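Local atomic coordinates of ribosomal RNA small subunit methyltransferase E (Bacillus subtilis, PDB entry 1VHK), a protein that probably methylates N3 of a specific uridine in 16S ribosomal RNA of the assembled 30S subunit, using S-adenosyl-L-methionine as methyl donor. Residues A[5-11]-A[43-49]. Residues are numbered along the deposited sequence; the frame is centred on the assembly and turned at random.
Sequences RYFIELT and IICCSQD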
loop_
_atom_site.group_PDB
_atom_site.type_symbol
_atom_site.label_atom_id
_atom_site.label_comp_id
_atom_site.label_asym_id
_atom_site.label_seq_id
_atom_site.Cartn_x
_atom_site.Cartn_y
_atom_site.Cartn_z
ATOM N N ARG A 5 -7.752 13.020 13.624
ATOM C CA ARG A 5 -8.453 11.820 14.058
ATOM C C ARG A 5 -7.842 11.161 15.287
ATOM O O ARG A 5 -6.649 10.900 15.345
ATOM C CB ARG A 5 -8.588 10.796 12.918
ATOM C CG ARG A 5 -9.313 9.512 13.342
ATOM C CD ARG A 5 -8.911 8.337 12.427
ATOM N NE ARG A 5 -9.979 7.307 12.437
ATOM C CZ ARG A 5 -11.171 7.624 11.909
ATOM N NH1 ARG A 5 -11.316 8.825 11.374
ATOM N NH2 ARG A 5 -12.183 6.806 11.915
ATOM N N TYR A 6 -8.716 10.907 16.278
ATOM C CA TYR A 6 -8.396 10.308 17.533
ATOM C C TYR A 6 -9.205 9.080 17.954
ATOM O O TYR A 6 -10.433 9.018 17.874
ATOM C CB TYR A 6 -8.600 11.340 18.696
ATOM C CG TYR A 6 -7.693 12.538 18.491
ATOM C CD1 TYR A 6 -8.167 13.682 17.870
ATOM C CD2 TYR A 6 -6.351 12.469 18.856
ATOM C CE1 TYR A 6 -7.327 14.758 17.643
ATOM C CE2 TYR A 6 -5.513 13.547 18.642
ATOM C CZ TYR A 6 -6.009 14.686 18.050
ATOM O OH TYR A 6 -5.173 15.766 17.839
ATOM N N PHE A 7 -8.468 8.153 18.559
ATOM C CA PHE A 7 -9.000 6.943 19.142
ATOM C C PHE A 7 -9.240 7.128 20.639
ATOM O O PHE A 7 -8.317 7.340 21.419
ATOM C CB PHE A 7 -8.020 5.788 18.916
ATOM C CG PHE A 7 -8.037 5.391 17.460
ATOM C CD1 PHE A 7 -9.150 4.724 16.955
ATOM C CD2 PHE A 7 -7.000 5.710 16.617
ATOM C CE1 PHE A 7 -9.213 4.363 15.629
ATOM C CE2 PHE A 7 -7.053 5.341 15.287
ATOM C CZ PHE A 7 -8.152 4.657 14.799
ATOM N N ILE A 8 -10.489 7.172 21.006
ATOM C CA ILE A 8 -11.012 7.367 22.347
ATOM C C ILE A 8 -11.194 6.065 23.106
ATOM O O ILE A 8 -11.662 5.055 22.578
ATOM C CB ILE A 8 -12.397 8.063 22.200
ATOM C CG1 ILE A 8 -12.265 9.289 21.303
ATOM C CG2 ILE A 8 -12.990 8.409 23.533
ATOM C CD1 ILE A 8 -11.210 10.277 21.707
ATOM N N GLU A 9 -10.893 6.065 24.407
ATOM C CA GLU A 9 -11.021 4.874 25.238
ATOM C C GLU A 9 -12.385 4.793 25.921
ATOM O O GLU A 9 -12.498 4.489 27.108
ATOM C CB GLU A 9 -9.911 4.828 26.281
ATOM C CG GLU A 9 -8.520 5.132 25.782
ATOM C CD GLU A 9 -7.803 3.923 25.222
ATOM O OE1 GLU A 9 -6.582 3.759 25.469
ATOM O OE2 GLU A 9 -8.458 3.119 24.515
ATOM N N LEU A 10 -13.425 5.066 25.168
ATOM C CA LEU A 10 -14.812 4.988 25.557
ATOM C C LEU A 10 -15.561 4.200 24.474
ATOM O O LEU A 10 -14.984 4.045 23.387
ATOM C CB LEU A 10 -15.407 6.374 25.711
ATOM C CG LEU A 10 -15.240 7.092 27.050
ATOM C CD1 LEU A 10 -15.213 6.093 28.203
ATOM C CD2 LEU A 10 -14.031 8.001 27.079
ATOM N N THR A 11 -16.702 3.649 24.783
ATOM C CA THR A 11 -17.487 2.859 23.810
ATOM C C THR A 11 -18.490 3.792 23.183
ATOM O O THR A 11 -18.685 4.863 23.794
ATOM C CB THR A 11 -18.208 1.722 24.561
ATOM O OG1 THR A 11 -17.222 0.809 25.072
ATOM C CG2 THR A 11 -19.154 0.971 23.642
ATOM N N ILE A 43 -12.843 17.885 15.441
ATOM C CA ILE A 43 -12.009 16.712 15.297
ATOM C C ILE A 43 -12.892 15.495 14.953
ATOM O O ILE A 43 -14.110 15.513 14.941
ATOM C CB ILE A 43 -11.165 16.281 16.511
ATOM C CG1 ILE A 43 -12.050 15.900 17.687
ATOM C CG2 ILE A 43 -10.118 17.326 16.878
ATOM C CD1 ILE A 43 -11.434 15.819 19.050
ATOM N N ILE A 44 -12.194 14.422 14.620
ATOM C CA ILE A 44 -12.809 13.144 14.321
ATOM C C ILE A 44 -12.372 12.155 15.415
ATOM O O ILE A 44 -11.192 12.054 15.764
ATOM C CB ILE A 44 -12.408 12.619 12.943
ATOM C CG1 ILE A 44 -12.530 13.702 11.870
ATOM C CG2 ILE A 44 -13.263 11.408 12.566
ATOM C CD1 ILE A 44 -13.921 13.993 11.389
ATOM N N CYS A 45 -13.363 11.516 16.010
ATOM C CA CYS A 45 -13.150 10.544 17.055
ATOM C C CYS A 45 -13.827 9.218 16.677
ATOM O O CYS A 45 -14.928 9.158 16.128
ATOM C CB CYS A 45 -13.658 11.013 18.405
ATOM S SG CYS A 45 -12.758 12.384 19.145
ATOM N N CYS A 46 -13.108 8.168 17.019
ATOM C CA CYS A 46 -13.519 6.797 16.809
ATOM C C CYS A 46 -13.531 6.089 18.165
ATOM O O CYS A 46 -12.488 6.114 18.800
ATOM C CB CYS A 46 -12.513 6.105 15.862
ATOM S SG CYS A 46 -13.140 4.492 15.255
ATOM N N SER A 47 -14.636 5.526 18.598
ATOM C CA SER A 47 -14.711 4.818 19.882
ATOM C C SER A 47 -13.947 3.503 19.896
ATOM O O SER A 47 -13.519 2.984 18.860
ATOM C CB SER A 47 -16.170 4.547 20.251
ATOM O OG SER A 47 -16.852 3.897 19.192
ATOM N N GLN A 48 -13.901 2.826 21.058
ATOM C CA GLN A 48 -13.166 1.570 21.134
ATOM C C GLN A 48 -13.848 0.463 20.310
ATOM O O GLN A 48 -13.186 -0.542 20.020
ATOM C CB GLN A 48 -12.929 1.008 22.499
ATOM C CG GLN A 48 -12.956 1.791 23.752
ATOM C CD GLN A 48 -12.957 0.887 24.985
ATOM O OE1 GLN A 48 -13.507 -0.223 24.919
ATOM N NE2 GLN A 48 -12.324 1.332 26.064
ATOM N N ASP A 49 -15.145 0.576 20.097
ATOM C CA ASP A 49 -15.913 -0.401 19.364
ATOM C C ASP A 49 -16.079 -0.070 17.897
ATOM O O ASP A 49 -17.008 -0.576 17.249
ATOM C CB ASP A 49 -17.238 -0.731 20.018
ATOM C CG ASP A 49 -18.123 0.352 20.516
ATOM O OD1 ASP A 49 -19.352 0.082 20.718
ATOM O OD2 ASP A 49 -17.700 1.494 20.793
#
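In the small N-terminal PUA-like domain, strand 5-7 forms one border of the mixed sheet within this chain and runs parallel to strand 42-46, pairing R5 with I44, Y6 with C45 and F7 with C46. Y6 bonds to both neighbours of its partner C45, the parallel pattern: Y6 N donates to I44 O (2.8 Å) and C46 N to Y6 O (2.9 Å). I8 N continues it to C46 O (3.2 Å). Beyond the strands the two chains stay joined by Q48 N to L10 O (2.8 Å), a nearly straight bond (170°).

R5, I44, F7 and C46 share one face. With CG anti to the backbone N (chi1 180°), the extended chain of R5 carries its guanidinium past I44, NH1 lying 3.4 Å from I44 CG2, and on to a salt bridge with E52; Y146 adds a cation-pi contact. F7 sets CE1 3.7 Å from C46 CB, while C46 SG approaches the ring obliquely. The small side chain of C46 suits a place where the F7 ring and the long R5 chain converge.

On the face of Y6 and C45, the Y6 ring meets I43 CG2 edge-on at CE1 (3.9 Å), and its length lets the hydroxyl hydrogen-bond to H30 of helix 26-35. Just past the strand, buried I8 lays CG1 against C45 CB at 3.6 Å, and its CD1 reaches C45 SG; branched I8 and I44 give apolar surface beside the strands.

The chemistry thus divides the work: main-chain bonds fix the register, apolar branches and the cysteines pack on both faces, and the polar ends of R5 and Y6 tie this border strand to strand 52-60 and helix 26-35.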